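Local coordinates for putative large adhesion protein (Lap) involved in biofilm formation (Marinobacter hydrocarbonoclasticus ATCC 49840, PDB 6M8M) that binds glucose through a calcium ion in its PA14 domain, and probably anchors the parent RTX adhesin to sugars during biofilm formation, at residues A[135-140]-A[180-185]; A[55-60]-A[150-155]; A[85-90]-A[112-117]; A[76-81]-A[186-191]. All coordinates share one frame; numbering follows the deposited sequence.

Contact 1. Residues A[135-140]-A[180-185]; sequences ADDGYR and WDQGGA. With CA (calcium ion), chain E; CA (calcium ion), chain D; BGC (beta-D-glucopyranose), chain B.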
loop_
_atom_site.group_PDB
_atom_site.type_symbol
_atom_site.label_atom_id
_atom_site.label_comp_id
_atom_site.label_asym_id
_atom_site.label_seq_id
_atom_site.Cartn_x
_atom_site.Cartn_y
_atom_site.Cartn_z
ATOM N N ALA A 135 -0.523 8.841 -4.852
ATOM C CA ALA A 135 -0.679 7.550 -5.503
ATOM C C ALA A 135 -1.291 7.685 -6.887
ATOM O O ALA A 135 -2.037 8.628 -7.184
ATOM C CB ALA A 135 -1.566 6.621 -4.648
ATOM N N ASP A 136 -0.978 6.686 -7.714
ATOM C CA ASP A 136 -1.645 6.363 -8.981
ATOM C C ASP A 136 -1.629 4.840 -8.943
ATOM O O ASP A 136 -0.543 4.266 -8.999
ATOM C CB ASP A 136 -0.823 6.914 -10.146
ATOM C CG ASP A 136 -1.281 6.411 -11.500
ATOM O OD1 ASP A 136 -1.980 5.383 -11.571
ATOM O OD2 ASP A 136 -0.884 7.050 -12.507
ATOM N N ASP A 137 -2.760 4.150 -8.772
ATOM C CA ASP A 137 -4.123 4.639 -8.799
ATOM C C ASP A 137 -4.679 4.836 -7.398
ATOM O O ASP A 137 -4.372 5.848 -6.769
ATOM C CB ASP A 137 -4.973 3.678 -9.641
ATOM C CG ASP A 137 -4.707 3.861 -11.118
ATOM O OD1 ASP A 137 -5.260 4.831 -11.694
ATOM O OD2 ASP A 137 -3.886 3.087 -11.686
ATOM N N GLY A 138 -5.520 3.925 -6.924
ATOM C CA GLY A 138 -6.233 4.102 -5.680
ATOM C C GLY A 138 -5.647 3.339 -4.507
ATOM O O GLY A 138 -4.728 2.540 -4.640
ATOM N N TYR A 139 -6.239 3.597 -3.345
ATOM C CA TYR A 139 -5.755 2.990 -2.116
ATOM C C TYR A 139 -6.755 3.215 -0.993
ATOM O O TYR A 139 -7.624 4.092 -1.060
ATOM C CB TYR A 139 -4.392 3.564 -1.666
ATOM C CG TYR A 139 -4.470 5.055 -1.478
ATOM C CD1 TYR A 139 -4.329 5.900 -2.560
ATOM C CD2 TYR A 139 -4.767 5.625 -0.244
ATOM C CE1 TYR A 139 -4.454 7.262 -2.434
ATOM C CE2 TYR A 139 -4.912 7.013 -0.106
ATOM C CZ TYR A 139 -4.756 7.818 -1.215
ATOM O OH TYR A 139 -4.901 9.192 -1.096
ATOM N N ARG A 140 -6.583 2.431 0.070
ATOM C CA ARG A 140 -7.256 2.663 1.340
ATOM C C ARG A 140 -6.293 2.296 2.458
ATOM O O ARG A 140 -5.643 1.242 2.389
ATOM C CB ARG A 140 -8.530 1.838 1.487
ATOM C CG ARG A 140 -9.180 2.072 2.866
ATOM C CD ARG A 140 -10.487 1.355 3.033
ATOM N NE ARG A 140 -11.520 1.988 2.231
ATOM C CZ ARG A 140 -12.723 1.474 2.048
ATOM N NH1 ARG A 140 -13.042 0.305 2.594
ATOM N NH2 ARG A 140 -13.595 2.114 1.296
ATOM N N TRP A 180 -3.729 -0.132 -5.671
ATOM C CA TRP A 180 -3.709 -0.783 -6.975
ATOM C C TRP A 180 -3.259 0.145 -8.082
ATOM O O TRP A 180 -3.346 1.378 -7.990
ATOM C CB TRP A 180 -5.073 -1.374 -7.328
ATOM C CG TRP A 180 -6.139 -0.380 -7.674
ATOM C CD1 TRP A 180 -6.465 0.064 -8.908
ATOM C CD2 TRP A 180 -7.043 0.258 -6.768
ATOM N NE1 TRP A 180 -7.510 0.946 -8.838
ATOM C CE2 TRP A 180 -7.886 1.082 -7.534
ATOM C CE3 TRP A 180 -7.216 0.218 -5.377
ATOM C CZ2 TRP A 180 -8.908 1.846 -6.966
ATOM C CZ3 TRP A 180 -8.232 0.974 -4.813
ATOM C CH2 TRP A 180 -9.063 1.779 -5.609
ATOM N N ASP A 181 -2.790 -0.506 -9.145
ATOM C CA ASP A 181 -2.572 0.109 -10.441
ATOM C C ASP A 181 -3.513 -0.542 -11.447
ATOM O O ASP A 181 -3.471 -1.764 -11.642
ATOM C CB ASP A 181 -1.125 -0.069 -10.913
ATOM C CG ASP A 181 -0.927 0.468 -12.309
ATOM O OD1 ASP A 181 -1.517 1.524 -12.593
ATOM O OD2 ASP A 181 -0.219 -0.172 -13.119
ATOM N N GLN A 182 -4.364 0.268 -12.079
ATOM C CA GLN A 182 -5.215 -0.198 -13.169
ATOM C C GLN A 182 -4.458 -0.316 -14.481
ATOM O O GLN A 182 -4.977 -0.918 -15.433
ATOM C CB GLN A 182 -6.403 0.756 -13.368
ATOM C CG GLN A 182 -6.061 2.152 -13.864
ATOM C CD GLN A 182 -6.390 2.423 -15.323
ATOM O OE1 GLN A 182 -7.245 1.781 -15.953
ATOM N NE2 GLN A 182 -5.718 3.414 -15.868
ATOM N N GLY A 183 -3.258 0.237 -14.555
ATOM C CA GLY A 183 -2.461 0.271 -15.765
ATOM C C GLY A 183 -1.838 1.641 -15.930
ATOM O O GLY A 183 -2.237 2.620 -15.304
ATOM N N GLY A 184 -0.856 1.712 -16.799
ATOM C CA GLY A 184 -0.210 2.983 -17.133
ATOM C C GLY A 184 0.941 3.285 -16.183
ATOM O O GLY A 184 1.863 2.481 -16.042
ATOM N N ALA A 185 0.890 4.436 -15.542
ATOM C CA ALA A 185 1.871 4.790 -14.523
ATOM C C ALA A 185 1.416 4.245 -13.173
ATOM O O ALA A 185 0.235 3.965 -12.960
ATOM C CB ALA A 185 2.066 6.301 -14.460
HETATM CA CA CA E . -2.056 3.696 -13.165
HETATM CA CA CA D . -6.651 -2.387 -16.154
HETATM C C2 BGC B . -2.671 6.271 -15.290
HETATM C C3 BGC B . -2.432 7.681 -15.720
HETATM C C4 BGC B . -3.685 8.288 -16.300
HETATM C C5 BGC B . -4.834 8.168 -15.308
HETATM C C6 BGC B . -6.135 8.706 -15.814
HETATM C C1 BGC B . -3.837 6.213 -14.318
HETATM O O1 BGC B . -4.096 4.924 -13.971
HETATM O O2 BGC B . -1.548 5.679 -14.622
HETATM O O3 BGC B . -1.359 7.730 -16.686
HETATM O O4 BGC B . -3.482 9.680 -16.540
HETATM O O5 BGC B . -5.042 6.762 -14.960
HETATM O O6 BGC B . -6.533 8.071 -17.002
HETATM O O HOH W 1 -7.096 -0.395 -17.534
#

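Contact 2. Residues A[55-60]-A[150-155]; sequences SNVAQV and EYNGNQ. With BGC (beta-D-glucopyranose), chain B.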
loop_
_atom_site.group_PDB
_atom_site.type_symbol
_atom_site.label_atom_id
_atom_site.label_comp_id
_atom_site.label_asym_id
_atom_site.label_seq_id
_atom_site.Cartn_x
_atom_site.Cartn_y
_atom_site.Cartn_z
ATOM N N SER A 55 -10.882 -0.693 -10.233
ATOM C CA SER A 55 -11.315 0.691 -10.090
ATOM C C SER A 55 -11.856 1.063 -8.719
ATOM O O SER A 55 -12.168 2.241 -8.528
ATOM C CB SER A 55 -12.366 1.035 -11.138
ATOM O OG SER A 55 -13.547 0.320 -10.851
ATOM N N ASN A 56 -11.988 0.147 -7.762
ATOM C CA ASN A 56 -12.487 0.540 -6.452
ATOM C C ASN A 56 -11.983 -0.408 -5.377
ATOM O O ASN A 56 -11.558 -1.535 -5.647
ATOM C CB ASN A 56 -14.015 0.704 -6.408
ATOM C CG ASN A 56 -14.747 -0.578 -6.666
ATOM O OD1 ASN A 56 -14.854 -1.440 -5.798
ATOM N ND2 ASN A 56 -15.306 -0.706 -7.867
ATOM N N VAL A 57 -12.035 0.090 -4.146
ATOM C CA VAL A 57 -11.468 -0.611 -3.001
ATOM C C VAL A 57 -12.173 -1.938 -2.752
ATOM O O VAL A 57 -11.522 -2.953 -2.473
ATOM C CB VAL A 57 -11.517 0.281 -1.746
ATOM C CG1 VAL A 57 -11.135 -0.517 -0.499
ATOM C CG2 VAL A 57 -10.615 1.497 -1.890
ATOM N N ALA A 58 -13.511 -1.949 -2.798
ATOM C CA ALA A 58 -14.216 -3.190 -2.488
ATOM C C ALA A 58 -13.844 -4.289 -3.474
ATOM O O ALA A 58 -13.673 -5.450 -3.091
ATOM C CB ALA A 58 -15.727 -2.957 -2.489
ATOM N N GLN A 59 -13.720 -3.938 -4.746
ATOM C CA GLN A 59 -13.325 -4.898 -5.770
ATOM C C GLN A 59 -11.924 -5.436 -5.511
ATOM O O GLN A 59 -11.666 -6.645 -5.625
ATOM C CB GLN A 59 -13.388 -4.187 -7.120
ATOM C CG GLN A 59 -12.870 -4.945 -8.300
ATOM C CD GLN A 59 -12.664 -4.052 -9.507
ATOM O OE1 GLN A 59 -12.544 -2.830 -9.383
ATOM N NE2 GLN A 59 -12.620 -4.649 -10.677
ATOM N N VAL A 60 -10.997 -4.544 -5.167
ATOM C CA VAL A 60 -9.623 -4.942 -4.876
ATOM C C VAL A 60 -9.576 -5.843 -3.649
ATOM O O VAL A 60 -8.902 -6.879 -3.641
ATOM C CB VAL A 60 -8.750 -3.682 -4.741
ATOM C CG1 VAL A 60 -7.420 -3.974 -4.074
ATOM C CG2 VAL A 60 -8.546 -3.045 -6.111
ATOM N N GLU A 150 -7.970 7.442 1.955
ATOM C CA GLU A 150 -8.307 6.650 0.775
ATOM C C GLU A 150 -8.438 7.549 -0.439
ATOM O O GLU A 150 -8.831 8.716 -0.337
ATOM C CB GLU A 150 -9.584 5.826 0.943
ATOM C CG GLU A 150 -10.820 6.661 1.022
ATOM C CD GLU A 150 -12.099 5.842 1.056
ATOM O OE1 GLU A 150 -13.155 6.460 1.309
ATOM O OE2 GLU A 150 -12.050 4.618 0.853
ATOM N N TYR A 151 -8.159 6.976 -1.593
ATOM C CA TYR A 151 -8.645 7.503 -2.867
ATOM C C TYR A 151 -9.279 6.305 -3.565
ATOM O O TYR A 151 -8.580 5.405 -4.044
ATOM C CB TYR A 151 -7.594 8.137 -3.737
ATOM C CG TYR A 151 -8.297 8.754 -4.929
ATOM C CD1 TYR A 151 -8.908 9.994 -4.824
ATOM C CD2 TYR A 151 -8.413 8.077 -6.133
ATOM C CE1 TYR A 151 -9.594 10.555 -5.905
ATOM C CE2 TYR A 151 -9.098 8.643 -7.213
ATOM C CZ TYR A 151 -9.677 9.861 -7.083
ATOM O OH TYR A 151 -10.349 10.381 -8.168
ATOM N N ASN A 152 -10.606 6.273 -3.560
ATOM C CA ASN A 152 -11.332 5.098 -4.022
ATOM C C ASN A 152 -11.648 5.297 -5.500
ATOM O O ASN A 152 -12.749 5.688 -5.880
ATOM C CB ASN A 152 -12.586 4.887 -3.181
ATOM C CG ASN A 152 -13.107 3.486 -3.309
ATOM O OD1 ASN A 152 -12.776 2.790 -4.272
ATOM N ND2 ASN A 152 -13.904 3.049 -2.346
ATOM N N GLY A 153 -10.662 5.063 -6.352
ATOM C CA GLY A 153 -10.824 5.283 -7.774
ATOM C C GLY A 153 -9.478 5.278 -8.470
ATOM O O GLY A 153 -8.413 5.107 -7.856
ATOM N N ASN A 154 -9.539 5.442 -9.783
ATOM C CA ASN A 154 -8.351 5.571 -10.612
ATOM C C ASN A 154 -7.992 7.033 -10.787
ATOM O O ASN A 154 -8.864 7.905 -10.803
ATOM C CB ASN A 154 -8.591 4.869 -11.941
ATOM C CG ASN A 154 -8.653 3.366 -11.769
ATOM O OD1 ASN A 154 -7.970 2.809 -10.905
ATOM N ND2 ASN A 154 -9.448 2.697 -12.585
ATOM N N GLN A 155 -6.699 7.315 -10.875
ATOM C CA GLN A 155 -6.221 8.691 -10.955
ATOM C C GLN A 155 -4.759 8.681 -11.378
ATOM O O GLN A 155 -4.020 7.747 -11.065
ATOM C CB GLN A 155 -6.335 9.404 -9.591
ATOM C CG GLN A 155 -5.546 8.701 -8.491
ATOM C CD GLN A 155 -5.501 9.455 -7.177
ATOM O OE1 GLN A 155 -5.952 10.603 -7.065
ATOM N NE2 GLN A 155 -4.984 8.803 -6.160
HETATM C C2 BGC B . -2.671 6.271 -15.290
HETATM C C3 BGC B . -2.432 7.681 -15.720
HETATM C C4 BGC B . -3.685 8.288 -16.300
HETATM C C5 BGC B . -4.834 8.168 -15.308
HETATM C C6 BGC B . -6.135 8.706 -15.814
HETATM C C1 BGC B . -3.837 6.213 -14.318
HETATM O O1 BGC B . -4.096 4.924 -13.971
HETATM O O2 BGC B . -1.548 5.679 -14.622
HETATM O O3 BGC B . -1.359 7.730 -16.686
HETATM O O4 BGC B . -3.482 9.680 -16.540
HETATM O O5 BGC B . -5.042 6.762 -14.960
HETATM O O6 BGC B . -6.533 8.071 -17.002
#

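Contact 3. Residues A[85-90]-A[112-117]; sequences GDLGGN and SDAIVK. With CA (calcium ion), chain D.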
loop_
_atom_site.group_PDB
_atom_site.type_symbol
_atom_site.label_atom_id
_atom_site.label_comp_id
_atom_site.label_asym_id
_atom_site.label_seq_id
_atom_site.Cartn_x
_atom_site.Cartn_y
_atom_site.Cartn_z
ATOM N N GLY A 85 4.357 2.016 -17.991
ATOM C CA GLY A 85 4.236 0.746 -18.670
ATOM C C GLY A 85 3.614 -0.354 -17.850
ATOM O O GLY A 85 3.881 -1.537 -18.119
ATOM N N ASP A 86 2.804 0.010 -16.846
ATOM C CA ASP A 86 2.060 -0.880 -15.970
ATOM C C ASP A 86 2.907 -1.401 -14.816
ATOM O O ASP A 86 3.992 -1.961 -15.030
ATOM C CB ASP A 86 1.484 -2.112 -16.681
ATOM C CG ASP A 86 0.663 -1.790 -17.916
ATOM O OD1 ASP A 86 0.098 -0.680 -18.040
ATOM O OD2 ASP A 86 0.553 -2.689 -18.777
ATOM N N LEU A 87 2.398 -1.287 -13.589
ATOM C CA LEU A 87 3.067 -1.926 -12.463
ATOM C C LEU A 87 3.227 -3.419 -12.695
ATOM O O LEU A 87 4.215 -4.014 -12.252
ATOM C CB LEU A 87 2.288 -1.662 -11.180
ATOM C CG LEU A 87 2.845 -2.304 -9.921
ATOM C CD1 LEU A 87 4.315 -1.959 -9.720
ATOM C CD2 LEU A 87 2.044 -1.849 -8.710
ATOM N N GLY A 88 2.277 -4.042 -13.391
ATOM C CA GLY A 88 2.355 -5.449 -13.703
ATOM C C GLY A 88 3.219 -5.819 -14.887
ATOM O O GLY A 88 3.305 -7.000 -15.238
ATOM N N GLY A 89 3.874 -4.863 -15.517
ATOM C CA GLY A 89 4.728 -5.163 -16.648
ATOM C C GLY A 89 6.023 -5.837 -16.243
ATOM O O GLY A 89 6.443 -5.824 -15.092
ATOM N N ASN A 90 6.703 -6.424 -17.231
ATOM C CA ASN A 90 7.946 -7.141 -16.964
ATOM C C ASN A 90 8.944 -6.232 -16.251
ATOM O O ASN A 90 9.238 -5.131 -16.718
ATOM C CB ASN A 90 8.531 -7.658 -18.281
ATOM C CG ASN A 90 9.505 -8.819 -18.080
ATOM O OD1 ASN A 90 9.255 -9.758 -17.338
ATOM N ND2 ASN A 90 10.617 -8.769 -18.807
ATOM N N SER A 112 -1.823 -7.120 -16.512
ATOM C CA SER A 112 -2.304 -5.795 -16.888
ATOM C C SER A 112 -2.425 -4.871 -15.686
ATOM O O SER A 112 -2.154 -3.667 -15.795
ATOM C CB SER A 112 -3.660 -5.928 -17.585
ATOM O OG SER A 112 -4.630 -6.515 -16.737
ATOM N N ASP A 113 -2.895 -5.395 -14.558
ATOM C CA ASP A 113 -3.220 -4.636 -13.363
ATOM C C ASP A 113 -2.454 -5.250 -12.197
ATOM O O ASP A 113 -2.003 -6.395 -12.253
ATOM C CB ASP A 113 -4.721 -4.686 -13.060
ATOM C CG ASP A 113 -5.600 -4.030 -14.141
ATOM O OD1 ASP A 113 -5.449 -4.340 -15.350
ATOM O OD2 ASP A 113 -6.467 -3.202 -13.787
ATOM N N ALA A 114 -2.364 -4.527 -11.086
ATOM C CA ALA A 114 -1.600 -5.034 -9.953
ATOM C C ALA A 114 -2.138 -4.453 -8.660
ATOM O O ALA A 114 -2.624 -3.326 -8.620
ATOM C CB ALA A 114 -0.124 -4.686 -10.106
ATOM N N ILE A 115 -2.006 -5.234 -7.590
ATOM C CA ILE A 115 -2.484 -4.864 -6.264
ATOM C C ILE A 115 -1.348 -5.076 -5.277
ATOM O O ILE A 115 -0.644 -6.096 -5.342
ATOM C CB ILE A 115 -3.691 -5.736 -5.862
ATOM C CG1 ILE A 115 -4.887 -5.472 -6.782
ATOM C CG2 ILE A 115 -4.086 -5.512 -4.417
ATOM C CD1 ILE A 115 -5.932 -6.559 -6.763
ATOM N N VAL A 116 -1.194 -4.138 -4.338
ATOM C CA VAL A 116 -0.256 -4.286 -3.229
ATOM C C VAL A 116 -1.031 -4.151 -1.931
ATOM O O VAL A 116 -1.871 -3.252 -1.787
ATOM C CB VAL A 116 0.856 -3.221 -3.294
ATOM C CG1 VAL A 116 1.766 -3.311 -2.074
ATOM C CG2 VAL A 116 1.638 -3.352 -4.575
ATOM N N LYS A 117 -0.743 -5.031 -0.978
ATOM C CA LYS A 117 -1.263 -4.933 0.375
ATOM C C LYS A 117 -0.100 -4.864 1.340
ATOM O O LYS A 117 0.878 -5.601 1.195
ATOM C CB LYS A 117 -2.141 -6.129 0.676
ATOM C CG LYS A 117 -2.686 -6.162 2.078
ATOM C CD LYS A 117 -3.696 -7.291 2.201
ATOM C CE LYS A 117 -4.151 -7.503 3.622
ATOM N NZ LYS A 117 -5.142 -8.621 3.659
HETATM CA CA CA D . -6.651 -2.387 -16.154
HETATM O O HOH W 2 -0.377 -2.869 -13.736
HETATM O O HOH W 1 -7.096 -0.395 -17.534
#

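Contact 4. Residues A[76-81]-A[186-191]; sequences RNIDYG and AQLRIE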
loop_
_atom_site.group_PDB
_atom_site.type_symbol
_atom_site.label_atom_id
_atom_site.label_comp_id
_atom_site.label_asym_id
_atom_site.label_seq_id
_atom_site.Cartn_x
_atom_site.Cartn_y
_atom_site.Cartn_z
ATOM N N ARG A 76 9.873 -1.350 3.946
ATOM C CA ARG A 76 10.600 -0.563 4.932
ATOM C C ARG A 76 10.506 0.935 4.688
ATOM O O ARG A 76 10.717 1.708 5.622
ATOM C CB ARG A 76 12.079 -0.960 4.939
ATOM C CG ARG A 76 12.341 -2.398 5.330
ATOM C CD ARG A 76 13.823 -2.733 5.142
ATOM N N ASN A 77 10.201 1.360 3.468
ATOM C CA ASN A 77 10.130 2.782 3.136
ATOM C C ASN A 77 9.099 2.878 2.021
ATOM O O ASN A 77 9.385 2.485 0.890
ATOM C CB ASN A 77 11.506 3.273 2.677
ATOM C CG ASN A 77 11.587 4.772 2.563
ATOM O OD1 ASN A 77 11.586 5.499 3.559
ATOM N ND2 ASN A 77 11.702 5.254 1.331
ATOM N N ILE A 78 7.900 3.359 2.330
ATOM C CA ILE A 78 6.780 3.287 1.371
ATOM C C ILE A 78 6.858 4.530 0.491
ATOM O O ILE A 78 6.124 5.514 0.646
ATOM C CB ILE A 78 5.422 3.119 2.044
ATOM C CG1 ILE A 78 5.439 2.002 3.086
ATOM C CG2 ILE A 78 4.377 2.821 0.979
ATOM C CD1 ILE A 78 5.984 0.682 2.596
ATOM N N ASP A 79 7.775 4.480 -0.459
ATOM C CA ASP A 79 8.007 5.538 -1.439
ATOM C C ASP A 79 8.382 4.797 -2.716
ATOM O O ASP A 79 9.557 4.481 -2.943
ATOM C CB ASP A 79 9.104 6.480 -0.961
ATOM C CG ASP A 79 9.230 7.719 -1.806
ATOM O OD1 ASP A 79 8.513 7.880 -2.805
ATOM O OD2 ASP A 79 10.078 8.569 -1.449
ATOM N N TYR A 80 7.373 4.498 -3.523
ATOM C CA TYR A 80 7.488 3.557 -4.618
ATOM C C TYR A 80 7.065 4.217 -5.923
ATOM O O TYR A 80 6.126 5.027 -5.959
ATOM C CB TYR A 80 6.603 2.341 -4.347
ATOM C CG TYR A 80 6.958 1.535 -3.113
ATOM C CD1 TYR A 80 8.275 1.331 -2.726
ATOM C CD2 TYR A 80 5.966 0.936 -2.362
ATOM C CE1 TYR A 80 8.577 0.557 -1.621
ATOM C CE2 TYR A 80 6.254 0.168 -1.258
ATOM C CZ TYR A 80 7.570 -0.023 -0.896
ATOM O OH TYR A 80 7.846 -0.812 0.205
ATOM N N GLY A 81 7.738 3.864 -6.998
ATOM C CA GLY A 81 7.443 4.501 -8.268
ATOM C C GLY A 81 7.958 5.930 -8.292
ATOM O O GLY A 81 8.697 6.353 -7.409
ATOM N N ALA A 186 2.363 4.114 -12.249
ATOM C CA ALA A 186 2.050 3.586 -10.928
ATOM C C ALA A 186 2.989 4.227 -9.921
ATOM O O ALA A 186 4.214 4.233 -10.122
ATOM C CB ALA A 186 2.220 2.065 -10.894
ATOM N N GLN A 187 2.422 4.721 -8.823
ATOM C CA GLN A 187 3.197 5.362 -7.771
ATOM C C GLN A 187 2.472 5.183 -6.453
ATOM O O GLN A 187 1.239 5.232 -6.422
ATOM C CB GLN A 187 3.379 6.857 -8.060
ATOM C CG GLN A 187 4.213 7.573 -7.004
ATOM C CD GLN A 187 4.563 8.991 -7.386
ATOM O OE1 GLN A 187 3.978 9.559 -8.312
ATOM N NE2 GLN A 187 5.513 9.579 -6.672
ATOM N N LEU A 188 3.228 5.005 -5.374
ATOM C CA LEU A 188 2.654 4.981 -4.032
ATOM C C LEU A 188 3.678 5.565 -3.066
ATOM O O LEU A 188 4.720 4.951 -2.818
ATOM C CB LEU A 188 2.264 3.578 -3.594
ATOM C CG LEU A 188 1.707 3.463 -2.174
ATOM C CD1 LEU A 188 0.402 4.228 -2.021
ATOM C CD2 LEU A 188 1.519 1.999 -1.806
ATOM N N ARG A 189 3.366 6.715 -2.477
ATOM C CA ARG A 189 4.206 7.326 -1.454
ATOM C C ARG A 189 3.319 7.667 -0.268
ATOM O O ARG A 189 2.376 8.456 -0.399
ATOM C CB ARG A 189 4.882 8.591 -1.984
ATOM C CG ARG A 189 5.806 9.237 -0.966
ATOM C CD ARG A 189 6.336 10.572 -1.448
ATOM N NE ARG A 189 7.127 10.428 -2.664
ATOM C CZ ARG A 189 7.121 11.288 -3.675
ATOM N NH1 ARG A 189 6.340 12.365 -3.648
ATOM N NH2 ARG A 189 7.876 11.060 -4.738
ATOM N N ILE A 190 3.608 7.076 0.884
ATOM C CA ILE A 190 2.836 7.287 2.095
ATOM C C ILE A 190 3.705 8.019 3.106
ATOM O O ILE A 190 4.831 7.591 3.395
ATOM C CB ILE A 190 2.319 5.958 2.675
ATOM C CG1 ILE A 190 1.481 5.234 1.626
ATOM C CG2 ILE A 190 1.531 6.198 3.949
ATOM C CD1 ILE A 190 0.916 3.909 2.060
ATOM N N GLU A 191 3.167 9.110 3.643
ATOM C CA GLU A 191 3.770 9.853 4.733
ATOM C C GLU A 191 2.870 9.787 5.956
ATOM O O GLU A 191 1.649 9.696 5.844
ATOM C CB GLU A 191 3.947 11.324 4.362
ATOM C CG GLU A 191 4.880 11.615 3.218
ATOM C CD GLU A 191 4.627 12.982 2.628
ATOM O OE1 GLU A 191 5.516 13.856 2.752
ATOM O OE2 GLU A 191 3.529 13.192 2.076
HETATM O O HOH W 3 6.745 7.641 -4.880
HETATM O O HOH W 4 9.418 8.664 -5.914
#

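Contact 1. Residues A[135-140]-A[180-185]
D136, D137 and D181 converge on one calcium ion with the backbone carbonyls of G183 and A185, forming the calcium-dependent sugar site of the PA14 domain. The peptide bond joining D136 to D137 is cis, as in the DcisD motif of PA14 lectins, and both carboxylates bind the metal: D136 OD1 lies 2.3 Å and D137 OD2 2.4 Å from the calcium. Glucose O1 and O2 complete the coordination. Both of these hydroxyls are also held by protein: Q182 NE2 donates to O1 almost straight (165°), A185 N to O2 through a more bent bond, while D136 OD2 lies 2.6 Å from glucose O2 and D137 OD1 2.6 Å from glucose O1. D137 OD1 also accepts from Q155 N, and D137 OD2 from Q182 N, 2.9 Å away and above the carboxylate plane. D181 OD1 accepts from G183 N, an Asx turn within the metal-binding loop. D137 and G138 both face W180 in a classic beta bulge: D137 N donates to W180 O, and W180 N to G138 O. W180 NE1 donates to N154 OD1. A chi1 of 72° swings the W180 indole over the bulge, with G138 CA in CH-pi contact 3.6 Å from its six-membered-ring centroid.

Contact 2. Residues A[55-60]-A[150-155]
The backbones of S55–V57 and E150–N154 run nearly opposite ways, their end-to-end directions 164° apart, and come closest where S55 CA lies 5.2 Å from G153 CA. There, G153 CA makes a CA-H...O contact with S55 O. The one hydrogen bond between the segments uses a side chain: V57 N, in the first turn of helix 57-66, donates to N152 OD1 over 2.8 Å, tilted 34° from the amide's carbonyl plane. N152 is the centre of an inverse gamma turn, and its CG stands anti to the backbone N (chi1 -161°), which carries the amide across to the helix start. The amide and the V57 side chain cross at about a right angle, with V57 CG2 3.5 Å from N152 CG. N56 is the N-cap and forms a capping box with Q59: N56 OD1 accepts from Q59 N at 2.9 Å, and Q59 OE1 accepts weakly from N56 N. An additional bond runs from S55 N to Q59 OE1. Farther along the loop, N154 ND2 packs 3.7 Å from S55 CB; its amide is fixed from outside, OD1 by W180 NE1 and ND2 by L54 O, and the next residue, Q155, lines the glucose pocket. The helix start thus rests on the loop leaving strand 146-151, with V57 also touching R140 of strand 139-143 and W180 of strand 174-181.

Contact 3. Residues A[85-90]-A[112-117]
Beside the calcium site of D113, L87 and G88 of a type I beta turn from D86 to G89 pack on A114, near the start of strand 113-122. L87 meets the A114 methyl with its branch point and one arm: CG lies 3.8 Å from A114 CB, and CD2 reaches on toward V116 CG2. L87 CG is anti to its own amide nitrogen (chi1 178°), carrying the isobutyl group along the strand, where V93 and F96 of helix 92-96 and Y179 add to its surroundings. Successive strand residues alternate, so D113 leaves on the side away from the turn. It is bidentate, OD1 at 2.4 Å and OD2 at 2.5 Å from the metal, which Q47, N53 and Q182 also bind. S112 OG, which also meets Q47 N, donates to D113 OD1 on the anti side of the carboxylate. The turn is closed by G89 N donating to D86 O. D86 OD1 accepts from G184 N, linking the turn to the glucose-binding loop. The polar connection between the two segments is water-mediated: one water accepts from G88 N at 2.9 Å and donates to S112 O at 2.8 Å.

Contact 4. Residues A[76-81]-A[186-191]
D79 and R189 lie side by side and point the same way from a non-hydrogen-bonded antiparallel pair, their CA atoms 4.2 Å apart. Their flat groups are nearly perpendicular (88°): D79 OD1 lies in the guanidinium plane, yet R189 NE reaches it from above the carboxylate plane. In this salt bridge R189 NE to D79 OD1 is 2.9 Å, nearly straight at 168°. Q187 NE2 sits 3.3 Å above one R189 guanidinium face, toward its rim. A water that accepts from Q187 NE2 lies within hydrogen-bonding distance of D79 OD1 and Y80 O. I78 and I190 also run alongside each other, I78 CG2 packing 3.8 Å from I190 CD1 and close to L188 CD2. Between these rows the backbones pair: Y80 N donates to L188 O, L188 N to Y80 O, and I190 N to I78 O. The axes of 79-81 and 186-191 run 170° apart, so strands 79-83 and 186-194 are antiparallel neighbours in a sheet of this beta-rich PA14 domain.

Contacts 1 and 2 reach one sheet through neighbouring strands 139-143 and 146-151, their centres 8 Å apart, and both touch glucose. Contact 3 joins them there through strand 113-122, which pairs with strand 174-181 of contact 1; contacts 1 and 3 also share a calcium ion and its water. Contact 4 belongs to the other sheet, through strands 79-83 and 186-194. Contact 1 includes the end of strand 128-136 in that sheet and strands 139-143 and 174-181 in the first. Along the chain, contacts 3 and 1 follow in series inside the loop closed by contact 4; contact 2 crosses contacts 1 and 4 and encloses contact 3. The sugar site therefore draws on both sheets, with contacts 2 and 4 farthest apart, about 17 Å between centres.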